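Local coordinates for protein alpha-glucosidase ([Eubacterium] rectale, PDB 6PNR) that probably hydrolyses alpha-sulfoquinovosides, glycosides derived from sulfolipid, as a family 31 glycoside hydrolase related to the alpha-glucosidases, at residues A[216-221]-A[576-581]; A[474-479]-A[571-576]; A[515-520]-A[591-596]. All blocks are in the same frame, centred on the assembly; numbering follows the deposited sequence.

Overall arrangement
All three contacts tie the chain beyond helix 538-568 to parts that come earlier in sequence. Interactions 2 and 3 are buried, about 9 Å apart between centres: they join strands 573-574 and 593-595 to helix 469-481 and to the loop after helix 504-514, respectively, and the two strands are themselves neighbours, probably hydrogen-bonded. Interaction 1, partly buried, joins helix 217-228 to the loop after strand 573-574; charged and water-mediated bonds suit that place, beside a ring pair and a methionine-leucine patch. Interaction 2 relies on methyl packing plus one water, whereas interaction 3 turns on a carbonyl that takes a tyrosine hydroxyl bond and lies over a phenylalanine face. Interactions 1 and 2 share Leu576.

Interaction 1: residues A[216-221]-A[576-581]; sequences TYLKLL and LFMHYE
The edge of the Phe577 ring points at one face of Tyr217 in a T-shaped pair, centroids 5.0 Å apart and planes at 67°; Phe577 CD1 sits toward the rim of that face, 3.8 Å from Tyr217 CD2. Tyr587 stacks on Phe577. The carboxylate of Glu581 comes to the same tyrosine obliquely, and OE2 accepts from Tyr217 N at 2.9 Å, nearly straight (168°) and on the syn side. A water donates to OE2 and to Met578 O and accepts from Leu218 N; Glu581 OE1 pairs with Lys177. This is the N-terminus of helix 217-228, where Thr216 is the N-cap and its OG1 accepts from Lys219 N, so the first three amides of the helix each have an acceptor, and the loop of the C-terminal region packs against this end and the adjoining flank. With an alanine at Tyr217 the Phe577 edge is likely to lose its facing ring, and a gap to open beside Glu581. Farther into the helix, Met578, with CG anti to its own N (chi1 -175°), lays CG 3.7 Å from Leu218 CD2, then bends at chi3 to bring CE 3.6 Å from Leu221 CD2. Leu218 CD1 lies 3.8 Å from His579 CE1.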
ATOM      1  N   THR A 216      18.331  32.815 -14.694  1.00 35.89           N
ATOM      2  CA  THR A 216      17.696  33.031 -13.398  1.00 39.35           C
ATOM      3  C   THR A 216      16.342  32.327 -13.372  1.00 35.19           C
ATOM      4  O   THR A 216      15.751  32.032 -14.416  1.00 29.12           O
ATOM      5  CB  THR A 216      17.495  34.526 -13.108  1.00 39.44           C
ATOM      6  OG1 THR A 216      16.563  35.071 -14.052  1.00 37.23           O
ATOM      7  CG2 THR A 216      18.814  35.293 -13.207  1.00 36.13           C
ATOM      8  N   TYR A 217      15.837  32.072 -12.159  1.00 38.34           N
ATOM      9  CA  TYR A 217      14.515  31.456 -12.058  1.00 33.69           C
ATOM     10  C   TYR A 217      13.430  32.390 -12.568  1.00 34.21           C
ATOM     11  O   TYR A 217      12.431  31.921 -13.125  1.00 33.41           O
ATOM     12  CB  TYR A 217      14.227  31.022 -10.614  1.00 29.56           C
ATOM     13  CG  TYR A 217      15.050  29.835 -10.237  1.00 28.24           C
ATOM     14  CD1 TYR A 217      14.788  28.589 -10.801  1.00 27.24           C
ATOM     15  CD2 TYR A 217      16.124  29.956  -9.362  1.00 31.03           C
ATOM     16  CE1 TYR A 217      15.558  27.496 -10.501  1.00 29.45           C
ATOM     17  CE2 TYR A 217      16.900  28.862  -9.051  1.00 36.41           C
ATOM     18  CZ  TYR A 217      16.613  27.637  -9.626  1.00 33.98           C
ATOM     19  OH  TYR A 217      17.378  26.538  -9.330  1.00 37.36           O
ATOM     20  N   LEU A 218      13.598  33.702 -12.380  1.00 33.67           N
ATOM     21  CA  LEU A 218      12.655  34.660 -12.948  1.00 30.52           C
ATOM     22  C   LEU A 218      12.590  34.522 -14.460  1.00 33.59           C
ATOM     23  O   LEU A 218      11.502  34.499 -15.040  1.00 29.63           O
ATOM     24  CB  LEU A 218      13.042  36.086 -12.557  1.00 31.96           C
ATOM     25  CG  LEU A 218      12.863  36.456 -11.089  1.00 34.41           C
ATOM     26  CD1 LEU A 218      13.567  37.770 -10.779  1.00 36.68           C
ATOM     27  CD2 LEU A 218      11.388  36.550 -10.744  1.00 35.79           C
ATOM     28  N   LYS A 219      13.748  34.414 -15.121  1.00 32.74           N
ATOM     29  CA  LYS A 219      13.743  34.251 -16.576  1.00 31.29           C
ATOM     30  C   LYS A 219      13.261  32.871 -16.988  1.00 30.95           C
ATOM     31  O   LYS A 219      12.631  32.718 -18.040  1.00 31.08           O
ATOM     32  CB  LYS A 219      15.141  34.518 -17.155  1.00 39.26           C
ATOM     33  CG  LYS A 219      15.544  36.001 -17.146  1.00 45.82           C
ATOM     34  CD  LYS A 219      16.963  36.202 -17.686  1.00 51.46           C
ATOM     35  CE  LYS A 219      17.493  37.600 -17.383  1.00 54.85           C
ATOM     36  NZ  LYS A 219      18.948  37.708 -17.701  1.00 66.35           N
ATOM     37  N   LEU A 220      13.550  31.848 -16.187  1.00 29.88           N
ATOM     38  CA  LEU A 220      12.977  30.539 -16.471  1.00 32.42           C
ATOM     39  C   LEU A 220      11.449  30.593 -16.474  1.00 27.61           C
ATOM     40  O   LEU A 220      10.805  30.006 -17.350  1.00 27.98           O
ATOM     41  CB  LEU A 220      13.476  29.520 -15.455  1.00 31.49           C
ATOM     42  CG  LEU A 220      13.333  28.081 -15.926  1.00 30.56           C
ATOM     43  CD1 LEU A 220      14.201  27.838 -17.144  1.00 31.74           C
ATOM     44  CD2 LEU A 220      13.732  27.167 -14.803  1.00 31.72           C
ATOM     45  N   LEU A 221      10.850  31.297 -15.507  1.00 27.49           N
ATOM     46  CA  LEU A 221       9.393  31.401 -15.490  1.00 29.29           C
ATOM     47  C   LEU A 221       8.880  32.201 -16.682  1.00 33.81           C
ATOM     48  O   LEU A 221       7.796  31.911 -17.200  1.00 27.29           O
ATOM     49  CB  LEU A 221       8.920  32.024 -14.175  1.00 31.65           C
ATOM     50  CG  LEU A 221       8.453  31.036 -13.091  1.00 29.28           C
ATOM     51  CD1 LEU A 221       7.229  30.267 -13.583  1.00 27.08           C
ATOM     52  CD2 LEU A 221       9.563  30.086 -12.705  1.00 28.42           C
ATOM     53  N   LEU A 576      11.361  31.111  -1.956  1.00 31.04           N
ATOM     54  CA  LEU A 576      12.389  32.034  -1.489  1.00 32.96           C
ATOM     55  C   LEU A 576      13.574  32.089  -2.449  1.00 33.76           C
ATOM     56  O   LEU A 576      14.155  33.162  -2.653  1.00 35.72           O
ATOM     57  CB  LEU A 576      12.836  31.641  -0.084  1.00 32.05           C
ATOM     58  CG  LEU A 576      12.169  32.350   1.096  1.00 30.69           C
ATOM     59  CD1 LEU A 576      10.638  32.195   1.089  1.00 27.86           C
ATOM     60  CD2 LEU A 576      12.745  31.817   2.404  1.00 35.06           C
ATOM     61  N   PHE A 577      13.915  30.963  -3.083  1.00 32.85           N
ATOM     62  CA  PHE A 577      15.075  30.942  -3.962  1.00 33.44           C
ATOM     63  C   PHE A 577      14.840  31.671  -5.271  1.00 35.43           C
ATOM     64  O   PHE A 577      15.790  31.820  -6.046  1.00 36.92           O
ATOM     65  CB  PHE A 577      15.532  29.497  -4.229  1.00 34.16           C
ATOM     66  CG  PHE A 577      14.511  28.628  -4.923  1.00 31.29           C
ATOM     67  CD1 PHE A 577      14.320  28.706  -6.289  1.00 31.61           C
ATOM     68  CD2 PHE A 577      13.764  27.695  -4.201  1.00 33.29           C
ATOM     69  CE1 PHE A 577      13.396  27.900  -6.931  1.00 35.57           C
ATOM     70  CE2 PHE A 577      12.834  26.876  -4.843  1.00 30.34           C
ATOM     71  CZ  PHE A 577      12.657  26.974  -6.210  1.00 31.56           C
ATOM     72  N   MET A 578      13.619  32.140  -5.540  1.00 36.41           N
ATOM     73  CA  MET A 578      13.391  32.895  -6.765  1.00 31.94           C
ATOM     74  C   MET A 578      14.054  34.262  -6.710  1.00 34.85           C
ATOM     75  O   MET A 578      14.380  34.826  -7.758  1.00 34.18           O
ATOM     76  CB  MET A 578      11.896  33.056  -7.031  1.00 32.98           C
ATOM     77  CG  MET A 578      11.589  33.738  -8.349  1.00 30.73           C
ATOM     78  SD  MET A 578       9.877  33.536  -8.844  1.00 36.27           S
ATOM     79  CE  MET A 578       9.930  31.897  -9.576  1.00 29.98           C
ATOM     80  N   HIS A 579      14.258  34.812  -5.511  1.00 30.37           N
ATOM     81  CA  HIS A 579      14.915  36.103  -5.366  1.00 38.02           C
ATOM     82  C   HIS A 579      16.178  36.035  -4.528  1.00 40.69           C
ATOM     83  O   HIS A 579      16.856  37.056  -4.378  1.00 39.27           O
ATOM     84  CB  HIS A 579      13.963  37.133  -4.753  1.00 31.97           C
ATOM     85  CG  HIS A 579      12.829  37.506  -5.648  1.00 39.02           C
ATOM     86  ND1 HIS A 579      13.011  38.191  -6.831  1.00 34.25           N
ATOM     87  CD2 HIS A 579      11.495  37.292  -5.535  1.00 35.84           C
ATOM     88  CE1 HIS A 579      11.837  38.381  -7.409  1.00 38.21           C
ATOM     89  NE2 HIS A 579      10.903  37.838  -6.648  1.00 31.78           N
ATOM     90  N   TYR A 580      16.505  34.871  -3.962  1.00 34.74           N
ATOM     91  CA  TYR A 580      17.744  34.670  -3.214  1.00 36.53           C
ATOM     92  C   TYR A 580      18.366  33.362  -3.688  1.00 37.29           C
ATOM     93  O   TYR A 580      18.366  32.361  -2.970  1.00 39.84           O
ATOM     94  CB  TYR A 580      17.474  34.678  -1.711  1.00 32.02           C
ATOM     95  CG  TYR A 580      16.764  35.939  -1.291  1.00 35.35           C
ATOM     96  CD1 TYR A 580      17.476  37.120  -1.081  1.00 33.70           C
ATOM     97  CD2 TYR A 580      15.381  35.970  -1.139  1.00 33.25           C
ATOM     98  CE1 TYR A 580      16.837  38.279  -0.706  1.00 35.72           C
ATOM     99  CE2 TYR A 580      14.727  37.136  -0.765  1.00 35.89           C
ATOM    100  CZ  TYR A 580      15.464  38.290  -0.552  1.00 38.64           C
ATOM    101  OH  TYR A 580      14.831  39.459  -0.190  1.00 35.97           O
ATOM    102  N   GLU A 581      18.899  33.373  -4.913  1.00 31.08           N
ATOM    103  CA  GLU A 581      19.319  32.119  -5.533  1.00 36.63           C
ATOM    104  C   GLU A 581      20.566  31.521  -4.898  1.00 37.59           C
ATOM    105  O   GLU A 581      20.839  30.336  -5.117  1.00 37.10           O
ATOM    106  CB  GLU A 581      19.562  32.311  -7.025  1.00 34.51           C
ATOM    107  CG  GLU A 581      18.356  32.810  -7.768  1.00 39.44           C
ATOM    108  CD  GLU A 581      18.493  32.635  -9.256  1.00 39.17           C
ATOM    109  OE1 GLU A 581      19.555  32.138  -9.678  1.00 44.65           O
ATOM    110  OE2 GLU A 581      17.549  32.988  -9.999  1.00 36.88           O
TER
HETATM  111  O   HOH W   1      15.489  34.593 -10.051  1.00 35.89           O

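Interaction 2: residues A[474-479]-A[571-576]; sequences CGALSA and PVQRPL
With CG anti to the carbonyl carbon (chi1 -69°) and CD1 set anti to CA (chi2 176°), Leu477 turns its other methyl, CD2, off helix 469-481 onto the peptide link between Arg574 and Pro575. Gln573 has the same first torsion and an extended chain beyond it, which lays its amide beside the methyl of Ala476. The leucine methyl lies 3.5 Å from Arg574 C and equally close to Pro575 N, while the proline ring offers CB at 4.1 Å from Leu477 CD2; it therefore packs on backbone as much as on side chain. At the other end of the contact, Ala476 CB approaches Gln573 NE2 to 3.6 Å and meets the CD and OE1 of the same amide at similar range. Beside the Leu477 touch a water bridges the backbones, donating to Leu477 O and, at 2.8 Å, to Gln573 O. On the far side of the strand Arg574 points away from the helix. Its NE donates to Pro571 O at 2.8 Å, almost in line with the carbonyl, and its terminal nitrogens are held between Glu564 of helix 538-568 and His579 of the loop beyond the strand. The contact joins a helix of the TIM-barrel domain to strand 573-574, an outer strand of the following antiparallel sheet. No direct hydrogen bond crosses it: methyl groups rest on a peptide link and a side-chain amide, and the water gives a buried helix carbonyl and a strand carbonyl a shared donor.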
ATOM      1  N   CYS A 474       2.292  24.763  -0.080  1.00 25.42           N
ATOM      2  CA  CYS A 474       3.004  23.872  -0.993  1.00 26.56           C
ATOM      3  C   CYS A 474       2.367  23.880  -2.382  1.00 27.82           C
ATOM      4  O   CYS A 474       3.067  23.948  -3.405  1.00 24.60           O
ATOM      5  CB  CYS A 474       3.009  22.457  -0.394  1.00 26.09           C
ATOM      6  SG  CYS A 474       4.151  21.302  -1.208  1.00 30.35           S
ATOM      7  N   GLY A 475       1.036  23.813  -2.436  1.00 27.45           N
ATOM      8  CA  GLY A 475       0.350  23.861  -3.717  1.00 25.94           C
ATOM      9  C   GLY A 475       0.582  25.166  -4.451  1.00 25.12           C
ATOM     10  O   GLY A 475       0.691  25.181  -5.676  1.00 28.32           O
ATOM     11  N   ALA A 476       0.646  26.277  -3.711  1.00 23.32           N
ATOM     12  CA  ALA A 476       0.886  27.573  -4.329  1.00 26.24           C
ATOM     13  C   ALA A 476       2.288  27.647  -4.916  1.00 29.82           C
ATOM     14  O   ALA A 476       2.471  28.083  -6.059  1.00 29.09           O
ATOM     15  CB  ALA A 476       0.675  28.685  -3.307  1.00 27.39           C
ATOM     16  N   LEU A 477       3.286  27.201  -4.155  1.00 27.46           N
ATOM     17  CA  LEU A 477       4.664  27.244  -4.638  1.00 31.09           C
ATOM     18  C   LEU A 477       4.849  26.351  -5.863  1.00 24.65           C
ATOM     19  O   LEU A 477       5.407  26.779  -6.881  1.00 28.12           O
ATOM     20  CB  LEU A 477       5.617  26.841  -3.511  1.00 22.71           C
ATOM     21  CG  LEU A 477       5.738  27.820  -2.343  1.00 27.87           C
ATOM     22  CD1 LEU A 477       6.636  27.232  -1.260  1.00 26.41           C
ATOM     23  CD2 LEU A 477       6.291  29.181  -2.829  1.00 26.88           C
ATOM     24  N   SER A 478       4.374  25.105  -5.797  1.00 25.96           N
ATOM     25  CA  SER A 478       4.569  24.184  -6.920  1.00 21.76           C
ATOM     26  C   SER A 478       3.817  24.652  -8.167  1.00 29.65           C
ATOM     27  O   SER A 478       4.369  24.640  -9.275  1.00 26.93           O
ATOM     28  CB  SER A 478       4.132  22.775  -6.524  1.00 28.27           C
ATOM     29  OG  SER A 478       2.790  22.786  -6.091  1.00 25.77           O
ATOM     30  N   ALA A 479       2.550  25.059  -8.013  1.00 25.91           N
ATOM     31  CA  ALA A 479       1.794  25.538  -9.172  1.00 28.37           C
ATOM     32  C   ALA A 479       2.485  26.724  -9.825  1.00 29.17           C
ATOM     33  O   ALA A 479       2.531  26.827 -11.061  1.00 25.77           O
ATOM     34  CB  ALA A 479       0.371  25.932  -8.771  1.00 22.77           C
ATOM     35  N   PRO A 571       5.126  34.268 -10.620  1.00 29.26           N
ATOM     36  CA  PRO A 571       3.917  34.007  -9.826  1.00 24.57           C
ATOM     37  C   PRO A 571       3.786  34.983  -8.666  1.00 26.83           C
ATOM     38  O   PRO A 571       4.768  35.545  -8.179  1.00 27.58           O
ATOM     39  CB  PRO A 571       4.121  32.570  -9.326  1.00 28.66           C
ATOM     40  CG  PRO A 571       5.627  32.368  -9.316  1.00 28.32           C
ATOM     41  CD  PRO A 571       6.149  33.211 -10.476  1.00 25.75           C
ATOM     42  N   VAL A 572       2.544  35.184  -8.221  1.00 27.98           N
ATOM     43  CA  VAL A 572       2.316  36.054  -7.069  1.00 24.99           C
ATOM     44  C   VAL A 572       2.983  35.478  -5.819  1.00 27.95           C
ATOM     45  O   VAL A 572       3.617  36.205  -5.046  1.00 29.47           O
ATOM     46  CB  VAL A 572       0.812  36.285  -6.860  1.00 29.41           C
ATOM     47  CG1 VAL A 572       0.578  37.089  -5.595  1.00 24.87           C
ATOM     48  CG2 VAL A 572       0.218  37.004  -8.068  1.00 25.36           C
ATOM     49  N   GLN A 573       2.852  34.173  -5.599  1.00 25.20           N
ATOM     50  CA  GLN A 573       3.461  33.497  -4.456  1.00 26.11           C
ATOM     51  C   GLN A 573       4.680  32.750  -4.977  1.00 28.56           C
ATOM     52  O   GLN A 573       4.540  31.798  -5.749  1.00 29.80           O
ATOM     53  CB  GLN A 573       2.471  32.541  -3.779  1.00 25.00           C
ATOM     54  CG  GLN A 573       1.238  33.261  -3.226  1.00 26.46           C
ATOM     55  CD  GLN A 573       0.240  32.311  -2.565  1.00 28.56           C
ATOM     56  OE1 GLN A 573      -0.865  32.114  -3.064  1.00 26.89           O
ATOM     57  NE2 GLN A 573       0.626  31.738  -1.434  1.00 27.75           N
ATOM     58  N   ARG A 574       5.873  33.182  -4.546  1.00 25.72           N
ATOM     59  CA  ARG A 574       7.164  32.774  -5.082  1.00 25.80           C
ATOM     60  C   ARG A 574       7.984  32.032  -4.041  1.00 25.93           C
ATOM     61  O   ARG A 574       7.931  32.359  -2.850  1.00 28.88           O
ATOM     62  CB  ARG A 574       7.969  33.998  -5.548  1.00 27.43           C
ATOM     63  CG  ARG A 574       7.148  34.936  -6.393  1.00 32.26           C
ATOM     64  CD  ARG A 574       7.857  36.226  -6.742  1.00 28.99           C
ATOM     65  NE  ARG A 574       6.938  37.111  -7.463  1.00 33.40           N
ATOM     66  CZ  ARG A 574       7.261  38.301  -7.958  1.00 33.74           C
ATOM     67  NH1 ARG A 574       8.500  38.766  -7.823  1.00 29.74           N
ATOM     68  NH2 ARG A 574       6.339  39.028  -8.583  1.00 31.39           N
ATOM     69  N   PRO A 575       8.772  31.050  -4.461  1.00 25.40           N
ATOM     70  CA  PRO A 575       9.670  30.387  -3.516  1.00 26.89           C
ATOM     71  C   PRO A 575      10.818  31.313  -3.153  1.00 33.21           C
ATOM     72  O   PRO A 575      11.193  32.209  -3.915  1.00 28.72           O
ATOM     73  CB  PRO A 575      10.152  29.157  -4.291  1.00 28.00           C
ATOM     74  CG  PRO A 575      10.066  29.557  -5.711  1.00 31.76           C
ATOM     75  CD  PRO A 575       8.891  30.498  -5.822  1.00 29.04           C
ATOM     76  N   LEU A 576      11.361  31.111  -1.956  1.00 31.04           N
ATOM     77  CA  LEU A 576      12.389  32.034  -1.489  1.00 32.96           C
ATOM     78  C   LEU A 576      13.574  32.089  -2.449  1.00 33.76           C
ATOM     79  O   LEU A 576      14.155  33.162  -2.653  1.00 35.72           O
ATOM     80  CB  LEU A 576      12.836  31.641  -0.084  1.00 32.05           C
ATOM     81  CG  LEU A 576      12.169  32.350   1.096  1.00 30.69           C
ATOM     82  CD1 LEU A 576      10.638  32.195   1.089  1.00 27.86           C
ATOM     83  CD2 LEU A 576      12.745  31.817   2.404  1.00 35.06           C
TER
HETATM   84  O   HOH W   2       5.957  29.743  -7.111  1.00 26.01           O

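Interaction 3: residues A[515-520]-A[591-596]; sequences MFTPFM and YEYLFG. With SO4 (sulfate ion), chain D.
Phe516 O is met by two aromatic side chains of strand 593-595, one offering its hydroxyl and the other its face. Tyr593 OH donates to this carbonyl oxygen at 2.9 Å, arriving 46° out of the carbonyl plane, and the oxygen lies near the plane of the tyrosine ring. Phe595 instead turns a face to it: the oxygen stands 3.3 Å above that ring, offset toward the rim, with Phe595 CD1 3.4 Å from Phe516 O. The Phe595 ring gets there with CG anti to the backbone N (chi1 -180°), whereas Tyr593 has CG wedged between its backbone N and carbonyl carbon (chi1 61°); both residues point toward the loop from the same strand. The side chains of Phe516 and Phe595 cross at about a right angle, and Phe595 CD2 comes to the edge of the Phe516 ring, 4.1 Å from CD1. Phe516 CB lies 3.5 Å from Tyr593 OH, and the Thr517 methyl, CG2, stands 4.0 Å from the same hydroxyl. Two residues before Tyr593, Tyr591 N donates to a sulfate, probably from the crystallisation liquor. Ile601 of the next strand packs on Phe516, Tyr593 and Phe595. The whole is an aromatic interface between the loop after helix 504-514, part of the TIM-barrel domain, and the antiparallel sheet that follows the barrel in this family 31 glycosidase.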
ATOM      1  N   MET A 515      -5.279  36.747   3.234  1.00 26.27           N
ATOM      2  CA  MET A 515      -5.176  38.164   2.905  1.00 31.43           C
ATOM      3  C   MET A 515      -3.860  38.505   2.223  1.00 26.57           C
ATOM      4  O   MET A 515      -3.756  39.587   1.647  1.00 30.10           O
ATOM      5  CB  MET A 515      -5.373  39.041   4.148  1.00 29.35           C
ATOM      6  CG  MET A 515      -4.327  38.875   5.235  1.00 30.97           C
ATOM      7  SD  MET A 515      -4.788  39.844   6.699  1.00 31.28           S
ATOM      8  CE  MET A 515      -3.345  39.638   7.743  1.00 29.27           C
ATOM      9  N   PHE A 516      -2.870  37.612   2.255  1.00 28.93           N
ATOM     10  CA  PHE A 516      -1.651  37.765   1.464  1.00 29.45           C
ATOM     11  C   PHE A 516      -1.670  36.854   0.242  1.00 28.31           C
ATOM     12  O   PHE A 516      -0.671  36.210  -0.073  1.00 26.09           O
ATOM     13  CB  PHE A 516      -0.411  37.494   2.315  1.00 30.45           C
ATOM     14  CG  PHE A 516      -0.254  38.426   3.481  1.00 29.06           C
ATOM     15  CD1 PHE A 516       0.255  39.707   3.303  1.00 29.00           C
ATOM     16  CD2 PHE A 516      -0.600  38.011   4.762  1.00 28.77           C
ATOM     17  CE1 PHE A 516       0.406  40.566   4.378  1.00 28.49           C
ATOM     18  CE2 PHE A 516      -0.463  38.867   5.847  1.00 30.72           C
ATOM     19  CZ  PHE A 516       0.045  40.151   5.654  1.00 31.01           C
ATOM     20  N   THR A 517      -2.821  36.749  -0.434  1.00 26.74           N
ATOM     21  CA  THR A 517      -2.976  36.028  -1.692  1.00 24.92           C
ATOM     22  C   THR A 517      -3.835  36.903  -2.599  1.00 26.00           C
ATOM     23  O   THR A 517      -4.400  37.892  -2.119  1.00 27.58           O
ATOM     24  CB  THR A 517      -3.622  34.645  -1.481  1.00 30.80           C
ATOM     25  OG1 THR A 517      -5.009  34.802  -1.156  1.00 26.84           O
ATOM     26  CG2 THR A 517      -2.911  33.844  -0.368  1.00 23.05           C
ATOM     27  N   PRO A 518      -3.972  36.591  -3.897  1.00 23.07           N
ATOM     28  CA  PRO A 518      -4.746  37.482  -4.785  1.00 23.68           C
ATOM     29  C   PRO A 518      -6.248  37.559  -4.519  1.00 32.00           C
ATOM     30  O   PRO A 518      -6.871  38.518  -4.995  1.00 28.39           O
ATOM     31  CB  PRO A 518      -4.483  36.900  -6.183  1.00 28.14           C
ATOM     32  CG  PRO A 518      -3.222  36.126  -6.050  1.00 30.92           C
ATOM     33  CD  PRO A 518      -3.247  35.559  -4.659  1.00 24.02           C
ATOM     34  N   PHE A 519      -6.854  36.616  -3.781  1.00 28.60           N
ATOM     35  CA  PHE A 519      -8.303  36.405  -3.878  1.00 26.23           C
ATOM     36  C   PHE A 519      -8.795  35.745  -2.590  1.00 27.66           C
ATOM     37  O   PHE A 519      -8.439  34.593  -2.325  1.00 28.74           O
ATOM     38  CB  PHE A 519      -8.576  35.532  -5.105  1.00 23.42           C
ATOM     39  CG  PHE A 519     -10.025  35.423  -5.530  1.00 23.42           C
ATOM     40  CD1 PHE A 519     -10.620  36.399  -6.320  1.00 25.27           C
ATOM     41  CD2 PHE A 519     -10.759  34.271  -5.236  1.00 26.85           C
ATOM     42  CE1 PHE A 519     -11.940  36.262  -6.757  1.00 24.23           C
ATOM     43  CE2 PHE A 519     -12.075  34.128  -5.663  1.00 28.61           C
ATOM     44  CZ  PHE A 519     -12.662  35.125  -6.433  1.00 26.62           C
ATOM     45  N   MET A 520      -9.594  36.469  -1.792  1.00 24.59           N
ATOM     46  CA  MET A 520     -10.104  35.995  -0.500  1.00 25.51           C
ATOM     47  C   MET A 520     -11.521  35.438  -0.653  1.00 27.21           C
ATOM     48  O   MET A 520     -12.459  36.197  -0.935  1.00 25.18           O
ATOM     49  CB  MET A 520     -10.123  37.120   0.538  1.00 26.70           C
ATOM     50  CG  MET A 520      -8.763  37.563   1.043  1.00 30.94           C
ATOM     51  SD  MET A 520      -8.886  38.674   2.462  1.00 28.20           S
ATOM     52  CE  MET A 520      -9.180  37.509   3.824  1.00 25.26           C
ATOM     53  N   TYR A 591       7.017  26.140   3.375  1.00 28.31           N
ATOM     54  CA  TYR A 591       5.902  26.750   4.096  1.00 27.00           C
ATOM     55  C   TYR A 591       6.140  28.235   4.379  1.00 29.56           C
ATOM     56  O   TYR A 591       5.420  28.838   5.190  1.00 28.81           O
ATOM     57  CB  TYR A 591       5.608  25.962   5.381  1.00 27.58           C
ATOM     58  CG  TYR A 591       5.229  24.509   5.098  1.00 26.66           C
ATOM     59  CD1 TYR A 591       4.137  24.196   4.301  1.00 29.58           C
ATOM     60  CD2 TYR A 591       5.973  23.461   5.613  1.00 34.77           C
ATOM     61  CE1 TYR A 591       3.793  22.869   4.034  1.00 27.52           C
ATOM     62  CE2 TYR A 591       5.633  22.138   5.366  1.00 28.47           C
ATOM     63  CZ  TYR A 591       4.546  21.850   4.583  1.00 26.62           C
ATOM     64  OH  TYR A 591       4.237  20.537   4.314  1.00 30.93           O
ATOM     65  N   GLU A 592       7.120  28.840   3.725  1.00 29.65           N
ATOM     66  CA  GLU A 592       7.193  30.287   3.571  1.00 29.23           C
ATOM     67  C   GLU A 592       7.175  30.608   2.082  1.00 27.27           C
ATOM     68  O   GLU A 592       7.617  29.800   1.260  1.00 30.55           O
ATOM     69  CB  GLU A 592       8.473  30.881   4.203  1.00 29.08           C
ATOM     70  CG  GLU A 592       8.849  30.261   5.547  1.00 33.17           C
ATOM     71  CD  GLU A 592      10.050  30.936   6.180  1.00 37.61           C
ATOM     72  OE1 GLU A 592      10.832  31.569   5.439  1.00 32.55           O
ATOM     73  OE2 GLU A 592      10.209  30.832   7.414  1.00 31.94           O
ATOM     74  N   TYR A 593       6.674  31.790   1.739  1.00 25.25           N
ATOM     75  CA  TYR A 593       6.711  32.260   0.359  1.00 28.72           C
ATOM     76  C   TYR A 593       6.965  33.760   0.321  1.00 27.55           C
ATOM     77  O   TYR A 593       6.643  34.482   1.268  1.00 29.82           O
ATOM     78  CB  TYR A 593       5.407  31.931  -0.404  1.00 29.82           C
ATOM     79  CG  TYR A 593       4.130  32.545   0.151  1.00 23.64           C
ATOM     80  CD1 TYR A 593       3.372  31.879   1.120  1.00 26.22           C
ATOM     81  CD2 TYR A 593       3.660  33.765  -0.316  1.00 25.93           C
ATOM     82  CE1 TYR A 593       2.183  32.435   1.616  1.00 29.61           C
ATOM     83  CE2 TYR A 593       2.487  34.328   0.174  1.00 25.96           C
ATOM     84  CZ  TYR A 593       1.749  33.662   1.135  1.00 30.43           C
ATOM     85  OH  TYR A 593       0.582  34.232   1.612  1.00 29.16           O
ATOM     86  N   LEU A 594       7.568  34.218  -0.783  1.00 26.23           N
ATOM     87  CA  LEU A 594       7.652  35.647  -1.063  1.00 28.05           C
ATOM     88  C   LEU A 594       6.357  36.072  -1.744  1.00 26.96           C
ATOM     89  O   LEU A 594       5.968  35.486  -2.760  1.00 31.44           O
ATOM     90  CB  LEU A 594       8.867  35.975  -1.942  1.00 26.06           C
ATOM     91  CG  LEU A 594      10.216  35.484  -1.394  1.00 28.88           C
ATOM     92  CD1 LEU A 594      11.392  35.733  -2.359  1.00 28.08           C
ATOM     93  CD2 LEU A 594      10.487  36.114  -0.036  1.00 32.04           C
ATOM     94  N   PHE A 595       5.669  37.049  -1.155  1.00 26.44           N
ATOM     95  CA  PHE A 595       4.451  37.628  -1.718  1.00 29.99           C
ATOM     96  C   PHE A 595       4.919  38.782  -2.593  1.00 31.31           C
ATOM     97  O   PHE A 595       5.077  39.913  -2.135  1.00 33.79           O
ATOM     98  CB  PHE A 595       3.514  38.076  -0.599  1.00 31.03           C
ATOM     99  CG  PHE A 595       2.213  38.682  -1.065  1.00 26.32           C
ATOM    100  CD1 PHE A 595       1.414  38.035  -1.997  1.00 31.89           C
ATOM    101  CD2 PHE A 595       1.757  39.866  -0.509  1.00 26.19           C
ATOM    102  CE1 PHE A 595       0.200  38.580  -2.398  1.00 25.60           C
ATOM    103  CE2 PHE A 595       0.543  40.418  -0.900  1.00 30.51           C
ATOM    104  CZ  PHE A 595      -0.235  39.770  -1.846  1.00 29.39           C
ATOM    105  N   GLY A 596       5.200  38.477  -3.855  1.00 30.36           N
ATOM    106  CA  GLY A 596       5.977  39.392  -4.683  1.00 29.91           C
ATOM    107  C   GLY A 596       7.428  39.451  -4.216  1.00 32.96           C
ATOM    108  O   GLY A 596       7.886  38.644  -3.420  1.00 30.97           O
TER
HETATM  109  S   SO4 D 702       9.753  24.632   5.868  1.00 58.50           S
HETATM  110  O1  SO4 D 702       9.809  23.887   4.603  1.00 39.83           O
HETATM  111  O2  SO4 D 702      11.125  24.858   6.351  1.00 52.46           O
HETATM  112  O3  SO4 D 702       9.035  23.845   6.882  1.00 53.33           O
HETATM  113  O4  SO4 D 702       9.084  25.931   5.669  1.00 39.45           O